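Local atomic coordinates of methyltransferase domain-containing protein (Pyrococcus horikoshii, PDB entry 1VE3), a protein that binds S-adenosylmethionine and probably acts as a methyltransferase on a substrate not yet known. Residues 4-9 / 187-192; 109-114 / 141-146; 174-179 / 191-196. All coordinates share one frame; numbering follows the deposited sequence.

Interactions 1 and 3 share Phe191 and Asn192: strand 188-192 packs against the N-terminal helix in interaction 1 and pairs with strand 175-179 in interaction 3, the centres of the two contacts about 12 Å apart. Interaction 2 lies in the seven-stranded sheet that carries the cofactor. It meets both of the others where Val114 O accepts the backbone N of Asn192 at 3.0 Å, probably a hydrogen bond that ties the small sheet to the large one. Interactions 2 and 3 also join through Asp144 OD2 and Lys196 N, 2.8 Å apart. S-adenosylmethionine touches interaction 1 through Tyr7 and interaction 2 through Ile110, Asp111 and Ser112, whereas interaction 3 stands away from the pocket.

Interaction 1 of 3, residues 4-9 / 187-192; sequences KEYYRV and FRVRFN. With SAM (S-adenosylmethionine), chain C.
Tyr6 presents one ring face to the edge of Phe191, a T-shaped pair with planes 76° apart and Phe191 CZ 3.8 Å from Tyr6 CZ, near the rim of the face. Tyr6 CG stands opposite the backbone N (chi1 174°), which carries the ring out to Phe191. Glu5 makes the second ring contact, a CH-pi interaction in which its CG lies over the face of Phe187, 3.7 Å from the ring centroid.

Apolar contacts fill in around the rings: Val189 CG2 reaches Tyr6 CB at 3.8 Å, and Val9 CG2 stays more distant, 4.3 Å from Phe187 CZ. The helix 4-9 thus leans on an outer strand of the small antiparallel sheet that accompanies the Rossmann-like methyltransferase core, and its other side looks to the cofactor. There Tyr7, one face of its ring lying under Tyr6 CD2, brings OH to 3.4 Å from SD of S-adenosylmethionine, while His115 hydrogen-bonds the same hydroxyl.

Charge is handled inside the helix, where Arg8 NH2 grips Glu5 OE2 in a 3.1 Å salt bridge. An alanine in place of Glu5 would probably leave that guanidinium without its mate and strip the methylene from the Phe187 face it lies over.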
loop_
_atom_site.group_PDB
_atom_site.type_symbol
_atom_site.label_atom_id
_atom_site.label_comp_id
_atom_site.label_asym_id
_atom_site.label_seq_id
_atom_site.Cartn_x
_atom_site.Cartn_y
_atom_site.Cartn_z
ATOM N N LYS A 4 6.875 8.297 -19.017
ATOM C CA LYS A 4 5.641 9.046 -18.768
ATOM C C LYS A 4 4.345 8.237 -18.647
ATOM O O LYS A 4 3.667 8.305 -17.626
ATOM C CB LYS A 4 5.475 10.126 -19.845
ATOM C CG LYS A 4 4.281 11.054 -19.643
ATOM C CD LYS A 4 4.226 12.120 -20.731
ATOM C CE LYS A 4 2.900 12.877 -20.718
ATOM N NZ LYS A 4 2.677 13.636 -19.454
ATOM N N GLU A 5 3.990 7.478 -19.676
ATOM C CA GLU A 5 2.755 6.693 -19.628
ATOM C C GLU A 5 2.778 5.635 -18.533
ATOM O O GLU A 5 1.801 5.439 -17.813
ATOM C CB GLU A 5 2.494 6.031 -20.978
ATOM C CG GLU A 5 1.323 5.070 -20.975
ATOM C CD GLU A 5 0.604 5.030 -22.309
ATOM O OE1 GLU A 5 1.285 4.915 -23.352
ATOM O OE2 GLU A 5 -0.646 5.108 -22.310
ATOM N N TYR A 6 3.897 4.944 -18.419
ATOM C CA TYR A 6 4.057 3.913 -17.408
ATOM C C TYR A 6 3.747 4.444 -16.017
ATOM O O TYR A 6 3.113 3.764 -15.219
ATOM C CB TYR A 6 5.496 3.403 -17.451
ATOM C CG TYR A 6 5.871 2.431 -16.367
ATOM C CD1 TYR A 6 5.397 1.120 -16.381
ATOM C CD2 TYR A 6 6.758 2.804 -15.353
ATOM C CE1 TYR A 6 5.805 0.202 -15.415
ATOM C CE2 TYR A 6 7.165 1.894 -14.387
ATOM C CZ TYR A 6 6.696 0.598 -14.425
ATOM O OH TYR A 6 7.162 -0.322 -13.513
ATOM N N TYR A 7 4.223 5.649 -15.729
ATOM C CA TYR A 7 4.001 6.247 -14.420
ATOM C C TYR A 7 2.600 6.838 -14.267
ATOM O O TYR A 7 2.030 6.807 -13.180
ATOM C CB TYR A 7 5.071 7.309 -14.132
ATOM C CG TYR A 7 6.436 6.713 -13.854
ATOM C CD1 TYR A 7 6.612 5.778 -12.837
ATOM C CD2 TYR A 7 7.547 7.068 -14.620
ATOM C CE1 TYR A 7 7.865 5.202 -12.590
ATOM C CE2 TYR A 7 8.801 6.502 -14.379
ATOM C CZ TYR A 7 8.951 5.569 -13.363
ATOM O OH TYR A 7 10.178 4.999 -13.124
ATOM N N ARG A 8 2.042 7.362 -15.353
ATOM C CA ARG A 8 0.694 7.931 -15.314
ATOM C C ARG A 8 -0.334 6.827 -15.070
ATOM O O ARG A 8 -1.297 7.009 -14.325
ATOM C CB ARG A 8 0.382 8.651 -16.633
ATOM C CG ARG A 8 -1.040 9.194 -16.725
ATOM C CD ARG A 8 -1.254 10.052 -17.975
ATOM N NE ARG A 8 -0.971 9.330 -19.215
ATOM C CZ ARG A 8 -1.649 8.271 -19.645
ATOM N NH1 ARG A 8 -2.667 7.798 -18.938
ATOM N NH2 ARG A 8 -1.297 7.673 -20.777
ATOM N N VAL A 9 -0.109 5.677 -15.697
ATOM C CA VAL A 9 -1.001 4.531 -15.574
ATOM C C VAL A 9 -0.985 3.824 -14.213
ATOM O O VAL A 9 -2.044 3.480 -13.685
ATOM C CB VAL A 9 -0.701 3.493 -16.678
ATOM C CG1 VAL A 9 -1.307 2.147 -16.317
ATOM C CG2 VAL A 9 -1.267 3.981 -18.006
ATOM N N PHE A 187 0.697 0.174 -24.678
ATOM C CA PHE A 187 1.946 0.929 -24.654
ATOM C C PHE A 187 3.130 0.058 -24.271
ATOM O O PHE A 187 2.970 -0.976 -23.624
ATOM C CB PHE A 187 1.850 2.111 -23.685
ATOM C CG PHE A 187 1.738 1.714 -22.237
ATOM C CD1 PHE A 187 0.569 1.141 -21.743
ATOM C CD2 PHE A 187 2.794 1.946 -21.357
ATOM C CE1 PHE A 187 0.449 0.807 -20.397
ATOM C CE2 PHE A 187 2.685 1.616 -20.009
ATOM C CZ PHE A 187 1.509 1.046 -19.526
ATOM N N ARG A 188 4.319 0.488 -24.680
ATOM C CA ARG A 188 5.546 -0.247 -24.398
ATOM C C ARG A 188 6.546 0.580 -23.605
ATOM O O ARG A 188 6.594 1.802 -23.721
ATOM C CB ARG A 188 6.202 -0.699 -25.707
ATOM C CG ARG A 188 5.396 -1.717 -26.483
ATOM C CD ARG A 188 5.998 -1.998 -27.855
ATOM N NE ARG A 188 6.083 -0.794 -28.682
ATOM C CZ ARG A 188 7.123 0.039 -28.709
ATOM N NH1 ARG A 188 8.193 -0.195 -27.959
ATOM N NH2 ARG A 188 7.088 1.117 -29.482
ATOM N N VAL A 189 7.349 -0.105 -22.799
ATOM C CA VAL A 189 8.367 0.552 -21.996
ATOM C C VAL A 189 9.652 -0.260 -22.084
ATOM O O VAL A 189 9.613 -1.489 -22.055
ATOM C CB VAL A 189 7.958 0.635 -20.504
ATOM C CG1 VAL A 189 8.960 1.483 -19.735
ATOM C CG2 VAL A 189 6.558 1.211 -20.375
ATOM N N ARG A 190 10.783 0.426 -22.214
ATOM C CA ARG A 190 12.076 -0.246 -22.257
ATOM C C ARG A 190 12.789 0.029 -20.933
ATOM O O ARG A 190 12.942 1.176 -20.529
ATOM C CB ARG A 190 12.923 0.256 -23.435
ATOM C CG ARG A 190 14.365 -0.245 -23.397
ATOM C CD ARG A 190 15.134 0.034 -24.685
ATOM N NE ARG A 190 14.798 -0.922 -25.733
ATOM C CZ ARG A 190 13.959 -0.684 -26.734
ATOM N NH1 ARG A 190 13.722 -1.635 -27.630
ATOM N NH2 ARG A 190 13.370 0.505 -26.851
ATOM N N PHE A 191 13.204 -1.033 -20.254
ATOM C CA PHE A 191 13.892 -0.913 -18.972
ATOM C C PHE A 191 15.334 -1.375 -19.099
ATOM O O PHE A 191 15.619 -2.287 -19.873
ATOM C CB PHE A 191 13.247 -1.823 -17.917
ATOM C CG PHE A 191 11.830 -1.480 -17.573
ATOM C CD1 PHE A 191 11.539 -0.391 -16.762
ATOM C CD2 PHE A 191 10.784 -2.274 -18.031
ATOM C CE1 PHE A 191 10.219 -0.099 -16.407
ATOM C CE2 PHE A 191 9.462 -1.991 -17.685
ATOM C CZ PHE A 191 9.179 -0.902 -16.871
ATOM N N ASN A 192 16.236 -0.757 -18.339
ATOM C CA ASN A 192 17.628 -1.205 -18.322
ATOM C C ASN A 192 17.550 -2.414 -17.396
ATOM O O ASN A 192 16.953 -2.326 -16.322
ATOM C CB ASN A 192 18.552 -0.149 -17.711
ATOM C CG ASN A 192 18.930 0.934 -18.694
ATOM O OD1 ASN A 192 19.649 0.680 -19.658
ATOM N ND2 ASN A 192 18.456 2.150 -18.454
HETATM N N SAM C . 12.563 6.575 -5.214
HETATM C CA SAM C . 11.218 6.620 -5.857
HETATM C C SAM C . 10.232 5.795 -5.032
HETATM O O SAM C . 9.077 6.220 -4.902
HETATM O OXT SAM C . 10.696 4.717 -4.546
HETATM C CB SAM C . 11.339 6.024 -7.223
HETATM C CG SAM C . 10.330 6.486 -8.152
HETATM S SD SAM C . 10.454 5.762 -9.837
HETATM C CE SAM C . 10.247 4.105 -9.650
HETATM C "C5'" SAM C . 12.092 6.225 -10.419
HETATM C "C4'" SAM C . 12.427 7.802 -10.512
HETATM O "O4'" SAM C . 13.805 7.974 -10.993
HETATM C "C3'" SAM C . 11.616 8.539 -11.567
HETATM O "O3'" SAM C . 10.799 9.400 -10.629
HETATM C "C2'" SAM C . 12.482 9.478 -12.334
HETATM O "O2'" SAM C . 12.121 10.781 -12.668
HETATM C "C1'" SAM C . 13.832 9.271 -11.550
HETATM N N9 SAM C . 15.014 9.454 -12.401
HETATM C C8 SAM C . 15.388 8.896 -13.623
HETATM N N7 SAM C . 16.545 9.323 -14.067
HETATM C C5 SAM C . 16.968 10.199 -13.116
HETATM C C6 SAM C . 18.158 11.036 -12.958
HETATM N N6 SAM C . 19.147 11.060 -13.867
HETATM N N1 SAM C . 18.283 11.854 -11.815
HETATM C C2 SAM C . 17.294 11.858 -10.865
HETATM N N3 SAM C . 16.150 11.120 -10.915
HETATM C C4 SAM C . 16.035 10.302 -12.067
#

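Interaction 2 of 3, residues 109-114 / 141-146; sequences FIDSIV and YFTDLR. With SAM (S-adenosylmethionine), chain C.
With Tyr141 CG turned opposite the backbone N (chi1 170°) and Asp111 CG set beside its own N (chi1 -71°), the two side chains run alongside each other, pointing the same way. Asp111 OD1 comes up to the ring edge, 3.1 Å from Tyr141 CE2, with the carboxylate standing at 89° to the ring, so the oxygen meets the electron-poor rim of ring hydrogens. The carboxylate's other oxygen, OD2, forms a salt bridge with Arg24, which itself hydrogen-bonds S-adenosylmethionine, so Asp111 probably orients it from the second shell. Nearby, Ile113 sends CD1 obliquely against Phe142 CB, a tight 3.4 Å.

Backbone bonds join the strands: Tyr141 N donates to Phe109 O at 3.0 Å, and Asp111 N to Tyr141 O at 3.0 Å. These are neighbouring parallel strands, 104-110 and 136-143, linked through helix 118-131 as a beta-alpha-beta unit of the class I methyltransferase fold. The contact sits at their C-terminal ends, the side on which this fold holds its cofactor.

Just past Ile110, the chain turns into the pocket at Asp111 and Ser112. A water accepts a hydrogen bond from Ser112 N at 2.7 Å and donates one to Tyr141 O, bridging 109-114 and 141-146 just beyond the last strand pairing. Ile110 O receives two donors, Ser112 OG at 2.8 Å from above its carbonyl plane and the amino N of S-adenosylmethionine at 3.1 Å. Asp111 O lies 3.0 Å from CE, the cofactor's methyl carbon.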
loop_
_atom_site.group_PDB
_atom_site.type_symbol
_atom_site.label_atom_id
_atom_site.label_comp_id
_atom_site.label_asym_id
_atom_site.label_seq_id
_atom_site.Cartn_x
_atom_site.Cartn_y
_atom_site.Cartn_z
ATOM N N PHE A 109 18.337 5.371 -2.333
ATOM C CA PHE A 109 18.120 5.205 -3.767
ATOM C C PHE A 109 17.221 3.972 -3.911
ATOM O O PHE A 109 17.682 2.822 -3.828
ATOM C CB PHE A 109 19.502 5.002 -4.412
ATOM C CG PHE A 109 19.504 4.992 -5.909
ATOM C CD1 PHE A 109 18.880 5.999 -6.634
ATOM C CD2 PHE A 109 20.203 4.005 -6.597
ATOM C CE1 PHE A 109 18.951 6.026 -8.022
ATOM C CE2 PHE A 109 20.282 4.021 -7.989
ATOM C CZ PHE A 109 19.657 5.035 -8.702
ATOM N N ILE A 110 15.932 4.223 -4.128
ATOM C CA ILE A 110 14.949 3.151 -4.202
ATOM C C ILE A 110 14.245 2.927 -5.542
ATOM O O ILE A 110 13.800 3.871 -6.182
ATOM C CB ILE A 110 13.873 3.374 -3.102
ATOM C CG1 ILE A 110 14.550 3.370 -1.723
ATOM C CG2 ILE A 110 12.786 2.313 -3.197
ATOM C CD1 ILE A 110 13.614 3.645 -0.558
ATOM N N ASP A 111 14.139 1.660 -5.944
ATOM C CA ASP A 111 13.462 1.271 -7.185
ATOM C C ASP A 111 13.718 2.215 -8.357
ATOM O O ASP A 111 12.766 2.670 -8.984
ATOM C CB ASP A 111 11.939 1.212 -6.966
ATOM C CG ASP A 111 11.495 0.046 -6.097
ATOM O OD1 ASP A 111 11.897 -1.101 -6.387
ATOM O OD2 ASP A 111 10.719 0.274 -5.131
ATOM N N SER A 112 14.973 2.503 -8.683
ATOM C CA SER A 112 15.223 3.432 -9.785
ATOM C C SER A 112 16.248 3.035 -10.837
ATOM O O SER A 112 16.364 3.718 -11.854
ATOM C CB SER A 112 15.623 4.807 -9.234
ATOM O OG SER A 112 14.616 5.338 -8.397
ATOM N N ILE A 113 16.980 1.947 -10.615
ATOM C CA ILE A 113 18.012 1.543 -11.554
ATOM C C ILE A 113 17.568 1.243 -12.983
ATOM O O ILE A 113 18.390 1.334 -13.897
ATOM C CB ILE A 113 18.828 0.333 -11.033
ATOM C CG1 ILE A 113 17.911 -0.860 -10.782
ATOM C CG2 ILE A 113 19.591 0.723 -9.773
ATOM C CD1 ILE A 113 18.676 -2.133 -10.425
ATOM N N VAL A 114 16.295 0.899 -13.197
ATOM C CA VAL A 114 15.844 0.614 -14.563
ATOM C C VAL A 114 16.059 1.819 -15.457
ATOM O O VAL A 114 16.065 1.699 -16.674
ATOM C CB VAL A 114 14.331 0.204 -14.646
ATOM C CG1 VAL A 114 14.103 -1.105 -13.907
ATOM C CG2 VAL A 114 13.431 1.307 -14.082
ATOM N N TYR A 141 17.763 0.049 -2.772
ATOM C CA TYR A 141 16.888 -1.097 -2.910
ATOM C C TYR A 141 16.652 -1.259 -4.395
ATOM O O TYR A 141 16.299 -0.300 -5.085
ATOM C CB TYR A 141 15.556 -0.853 -2.198
ATOM C CG TYR A 141 14.522 -1.914 -2.501
ATOM C CD1 TYR A 141 14.573 -3.169 -1.890
ATOM C CD2 TYR A 141 13.504 -1.670 -3.416
ATOM C CE1 TYR A 141 13.628 -4.151 -2.191
ATOM C CE2 TYR A 141 12.559 -2.641 -3.722
ATOM C CZ TYR A 141 12.623 -3.875 -3.111
ATOM O OH TYR A 141 11.687 -4.834 -3.440
ATOM N N PHE A 142 16.869 -2.465 -4.897
ATOM C CA PHE A 142 16.678 -2.712 -6.315
ATOM C C PHE A 142 16.206 -4.128 -6.540
ATOM O O PHE A 142 16.281 -4.980 -5.649
ATOM C CB PHE A 142 17.978 -2.473 -7.103
ATOM C CG PHE A 142 19.080 -3.452 -6.783
ATOM C CD1 PHE A 142 19.814 -3.341 -5.602
ATOM C CD2 PHE A 142 19.364 -4.502 -7.649
ATOM C CE1 PHE A 142 20.816 -4.264 -5.288
ATOM C CE2 PHE A 142 20.359 -5.428 -7.344
ATOM C CZ PHE A 142 21.086 -5.311 -6.161
ATOM N N THR A 143 15.725 -4.374 -7.747
ATOM C CA THR A 143 15.235 -5.687 -8.104
ATOM C C THR A 143 16.148 -6.280 -9.165
ATOM O O THR A 143 16.519 -5.602 -10.122
ATOM C CB THR A 143 13.788 -5.592 -8.638
ATOM O OG1 THR A 143 12.949 -5.074 -7.601
ATOM C CG2 THR A 143 13.268 -6.959 -9.071
ATOM N N ASP A 144 16.530 -7.538 -8.971
ATOM C CA ASP A 144 17.375 -8.218 -9.934
ATOM C C ASP A 144 16.444 -8.553 -11.097
ATOM O O ASP A 144 15.863 -9.642 -11.159
ATOM C CB ASP A 144 17.953 -9.498 -9.328
ATOM C CG ASP A 144 18.955 -10.182 -10.249
ATOM O OD1 ASP A 144 18.679 -10.278 -11.463
ATOM O OD2 ASP A 144 20.012 -10.637 -9.756
ATOM N N LEU A 145 16.289 -7.595 -12.003
ATOM C CA LEU A 145 15.313 -7.946 -13.021
ATOM C C LEU A 145 15.903 -8.933 -14.022
ATOM O O LEU A 145 15.196 -9.650 -14.718
ATOM C CB LEU A 145 14.893 -6.663 -13.740
ATOM C CG LEU A 145 13.674 -6.869 -14.643
ATOM C CD1 LEU A 145 13.125 -8.296 -14.565
ATOM C CD2 LEU A 145 12.510 -5.944 -14.289
ATOM N N ARG A 146 17.208 -9.170 -14.033
ATOM C CA ARG A 146 17.764 -10.242 -14.847
ATOM C C ARG A 146 17.284 -11.620 -14.400
ATOM O O ARG A 146 16.991 -12.478 -15.227
ATOM C CB ARG A 146 19.293 -10.178 -14.827
ATOM C CG ARG A 146 19.967 -11.160 -15.771
ATOM C CD ARG A 146 21.343 -10.658 -16.142
ATOM N NE ARG A 146 21.263 -9.340 -16.769
ATOM C CZ ARG A 146 22.316 -8.579 -17.052
ATOM N NH1 ARG A 146 23.540 -9.006 -16.766
ATOM N NH2 ARG A 146 22.146 -7.389 -17.614
HETATM N N SAM C . 12.563 6.575 -5.214
HETATM C CA SAM C . 11.218 6.620 -5.857
HETATM C C SAM C . 10.232 5.795 -5.032
HETATM O O SAM C . 9.077 6.220 -4.902
HETATM O OXT SAM C . 10.696 4.717 -4.546
HETATM C CB SAM C . 11.339 6.024 -7.223
HETATM C CG SAM C . 10.330 6.486 -8.152
HETATM S SD SAM C . 10.454 5.762 -9.837
HETATM C CE SAM C . 10.247 4.105 -9.650
HETATM C "C5'" SAM C . 12.092 6.225 -10.419
HETATM C "C4'" SAM C . 12.427 7.802 -10.512
HETATM O "O4'" SAM C . 13.805 7.974 -10.993
HETATM C "C3'" SAM C . 11.616 8.539 -11.567
HETATM O "O3'" SAM C . 10.799 9.400 -10.629
HETATM C "C2'" SAM C . 12.482 9.478 -12.334
HETATM O "O2'" SAM C . 12.121 10.781 -12.668
HETATM C "C1'" SAM C . 13.832 9.271 -11.550
HETATM N N9 SAM C . 15.014 9.454 -12.401
HETATM C C8 SAM C . 15.388 8.896 -13.623
HETATM N N7 SAM C . 16.545 9.323 -14.067
HETATM C C5 SAM C . 16.968 10.199 -13.116
HETATM C C6 SAM C . 18.158 11.036 -12.958
HETATM N N6 SAM C . 19.147 11.060 -13.867
HETATM N N1 SAM C . 18.283 11.854 -11.815
HETATM C C2 SAM C . 17.294 11.858 -10.865
HETATM N N3 SAM C . 16.150 11.120 -10.915
HETATM C C4 SAM C . 16.035 10.302 -12.067
HETATM O O HOH W 1 17.181 1.957 -7.208
#

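Interaction 3 of 3, residues 174-179 / 191-196; sequences RTVVIE and FNVWGK
A beta hairpin, strands 175-179 and 188-192, makes two of the three strands of a small antiparallel sheet set beside the cofactor-binding core; strand 166-170 is the third. Val176 and Phe191 form a hydrogen-bonded pair: Phe191 N donates to Val176 O at 2.8 Å and Val176 N to Phe191 O at 3.0 Å. Thr175 and Asn192 follow as the non-hydrogen-bonded pair. One step on, Val193 N reaches Arg174 O at 2.8 Å almost in line (171°), as 191-196 leaves the strand.

On the face that carries Val176 and Phe191, aliphatic side chains pack together and against the ring. Val176 CG1, placed between its backbone N and carbonyl carbon (chi1 65°), meets Val193 CG2 at 3.6 Å, the two side chains crossing at about a right angle. Val193 CG2 also lies against the backbone of strand 175-179, 3.4 Å from Thr175 C. Further along, Ile178 CD1 comes obliquely to the ring of Phe191, 3.8 Å from CE2.

At the open end of the hairpin, Arg174 bends at chi3 (61°) and lays its guanidinium by Trp194, NH2 being 3.7 Å from CE3; the planes are steeply inclined, and any cation-pi attraction is weak at best. Trp194 NE1 hydrogen-bonds to Phe116 O. A water over one face of this indole accepts from Arg174 NE at 3.1 Å and donates to Val193 O.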
loop_
_atom_site.group_PDB
_atom_site.type_symbol
_atom_site.label_atom_id
_atom_site.label_comp_id
_atom_site.label_asym_id
_atom_site.label_seq_id
_atom_site.Cartn_x
_atom_site.Cartn_y
_atom_site.Cartn_z
ATOM N N ARG A 174 21.423 -5.428 -22.588
ATOM C CA ARG A 174 21.048 -5.336 -21.184
ATOM C C ARG A 174 19.776 -4.499 -21.005
ATOM O O ARG A 174 19.680 -3.687 -20.085
ATOM C CB ARG A 174 22.190 -4.709 -20.379
ATOM C CG ARG A 174 23.532 -5.398 -20.545
ATOM C CD ARG A 174 24.612 -4.624 -19.808
ATOM N NE ARG A 174 24.333 -4.549 -18.376
ATOM C CZ ARG A 174 24.716 -5.460 -17.485
ATOM N NH1 ARG A 174 25.410 -6.525 -17.867
ATOM N NH2 ARG A 174 24.394 -5.309 -16.209
ATOM N N THR A 175 18.809 -4.687 -21.896
ATOM C CA THR A 175 17.548 -3.955 -21.817
ATOM C C THR A 175 16.404 -4.892 -22.152
ATOM O O THR A 175 16.621 -6.002 -22.636
ATOM C CB THR A 175 17.487 -2.772 -22.812
ATOM O OG1 THR A 175 17.449 -3.280 -24.151
ATOM C CG2 THR A 175 18.698 -1.852 -22.649
ATOM N N VAL A 176 15.182 -4.439 -21.905
ATOM C CA VAL A 176 14.013 -5.256 -22.192
ATOM C C VAL A 176 12.788 -4.384 -22.431
ATOM O O VAL A 176 12.613 -3.341 -21.793
ATOM C CB VAL A 176 13.710 -6.232 -21.028
ATOM C CG1 VAL A 176 13.318 -5.455 -19.788
ATOM C CG2 VAL A 176 12.600 -7.188 -21.423
ATOM N N VAL A 177 11.950 -4.824 -23.364
ATOM C CA VAL A 177 10.724 -4.125 -23.700
ATOM C C VAL A 177 9.554 -4.925 -23.151
ATOM O O VAL A 177 9.410 -6.108 -23.455
ATOM C CB VAL A 177 10.542 -4.001 -25.228
ATOM C CG1 VAL A 177 9.251 -3.264 -25.537
ATOM C CG2 VAL A 177 11.725 -3.276 -25.838
ATOM N N ILE A 178 8.737 -4.283 -22.324
ATOM C CA ILE A 178 7.563 -4.933 -21.758
ATOM C C ILE A 178 6.328 -4.198 -22.263
ATOM O O ILE A 178 6.217 -2.982 -22.119
ATOM C CB ILE A 178 7.563 -4.892 -20.212
ATOM C CG1 ILE A 178 8.705 -5.747 -19.666
ATOM C CG2 ILE A 178 6.224 -5.402 -19.677
ATOM C CD1 ILE A 178 8.792 -5.743 -18.156
ATOM N N GLU A 179 5.415 -4.940 -22.876
ATOM C CA GLU A 179 4.187 -4.358 -23.400
ATOM C C GLU A 179 3.041 -4.643 -22.439
ATOM O O GLU A 179 2.898 -5.764 -21.949
ATOM C CB GLU A 179 3.870 -4.952 -24.773
ATOM C CG GLU A 179 2.576 -4.450 -25.385
ATOM C CD GLU A 179 2.215 -5.186 -26.661
ATOM O OE1 GLU A 179 1.149 -4.885 -27.232
ATOM O OE2 GLU A 179 2.994 -6.064 -27.091
ATOM N N PHE A 191 13.204 -1.033 -20.254
ATOM C CA PHE A 191 13.892 -0.913 -18.972
ATOM C C PHE A 191 15.334 -1.375 -19.099
ATOM O O PHE A 191 15.619 -2.287 -19.873
ATOM C CB PHE A 191 13.247 -1.823 -17.917
ATOM C CG PHE A 191 11.830 -1.480 -17.573
ATOM C CD1 PHE A 191 11.539 -0.391 -16.762
ATOM C CD2 PHE A 191 10.784 -2.274 -18.031
ATOM C CE1 PHE A 191 10.219 -0.099 -16.407
ATOM C CE2 PHE A 191 9.462 -1.991 -17.685
ATOM C CZ PHE A 191 9.179 -0.902 -16.871
ATOM N N ASN A 192 16.236 -0.757 -18.339
ATOM C CA ASN A 192 17.628 -1.205 -18.322
ATOM C C ASN A 192 17.550 -2.414 -17.396
ATOM O O ASN A 192 16.953 -2.326 -16.322
ATOM C CB ASN A 192 18.552 -0.149 -17.711
ATOM C CG ASN A 192 18.930 0.934 -18.694
ATOM O OD1 ASN A 192 19.649 0.680 -19.658
ATOM N ND2 ASN A 192 18.456 2.150 -18.454
ATOM N N VAL A 193 18.131 -3.537 -17.806
ATOM C CA VAL A 193 18.078 -4.742 -16.985
ATOM C C VAL A 193 19.335 -4.925 -16.138
ATOM O O VAL A 193 20.449 -4.965 -16.662
ATOM C CB VAL A 193 17.896 -6.007 -17.855
ATOM C CG1 VAL A 193 17.590 -7.204 -16.962
ATOM C CG2 VAL A 193 16.784 -5.791 -18.882
ATOM N N TRP A 194 19.148 -5.038 -14.828
ATOM C CA TRP A 194 20.265 -5.231 -13.908
ATOM C C TRP A 194 20.157 -6.520 -13.097
ATOM O O TRP A 194 19.063 -6.954 -12.732
ATOM C CB TRP A 194 20.370 -4.061 -12.928
ATOM C CG TRP A 194 20.856 -2.798 -13.547
ATOM C CD1 TRP A 194 20.095 -1.768 -14.029
ATOM C CD2 TRP A 194 22.222 -2.424 -13.753
ATOM N NE1 TRP A 194 20.909 -0.770 -14.519
ATOM C CE2 TRP A 194 22.220 -1.149 -14.362
ATOM C CE3 TRP A 194 23.452 -3.046 -13.481
ATOM C CZ2 TRP A 194 23.403 -0.478 -14.705
ATOM C CZ3 TRP A 194 24.632 -2.382 -13.823
ATOM C CH2 TRP A 194 24.595 -1.107 -14.428
ATOM N N GLY A 195 21.308 -7.127 -12.833
ATOM C CA GLY A 195 21.355 -8.331 -12.031
ATOM C C GLY A 195 22.154 -7.947 -10.798
ATOM O O GLY A 195 22.986 -7.036 -10.865
ATOM N N LYS A 196 21.901 -8.607 -9.671
ATOM C CA LYS A 196 22.621 -8.305 -8.442
ATOM C C LYS A 196 24.144 -8.268 -8.654
ATOM O O LYS A 196 24.832 -7.434 -8.067
ATOM C CB LYS A 196 22.270 -9.337 -7.366
ATOM C CG LYS A 196 22.811 -9.009 -5.985
ATOM C CD LYS A 196 22.397 -10.077 -4.969
ATOM C CE LYS A 196 22.874 -9.739 -3.556
ATOM N NZ LYS A 196 24.367 -9.698 -3.445
HETATM O O HOH W 2 24.003 -6.952 -14.449
HETATM O O HOH W 3 21.240 -1.436 -19.890
HETATM O O HOH W 4 22.084 -2.524 -17.665
#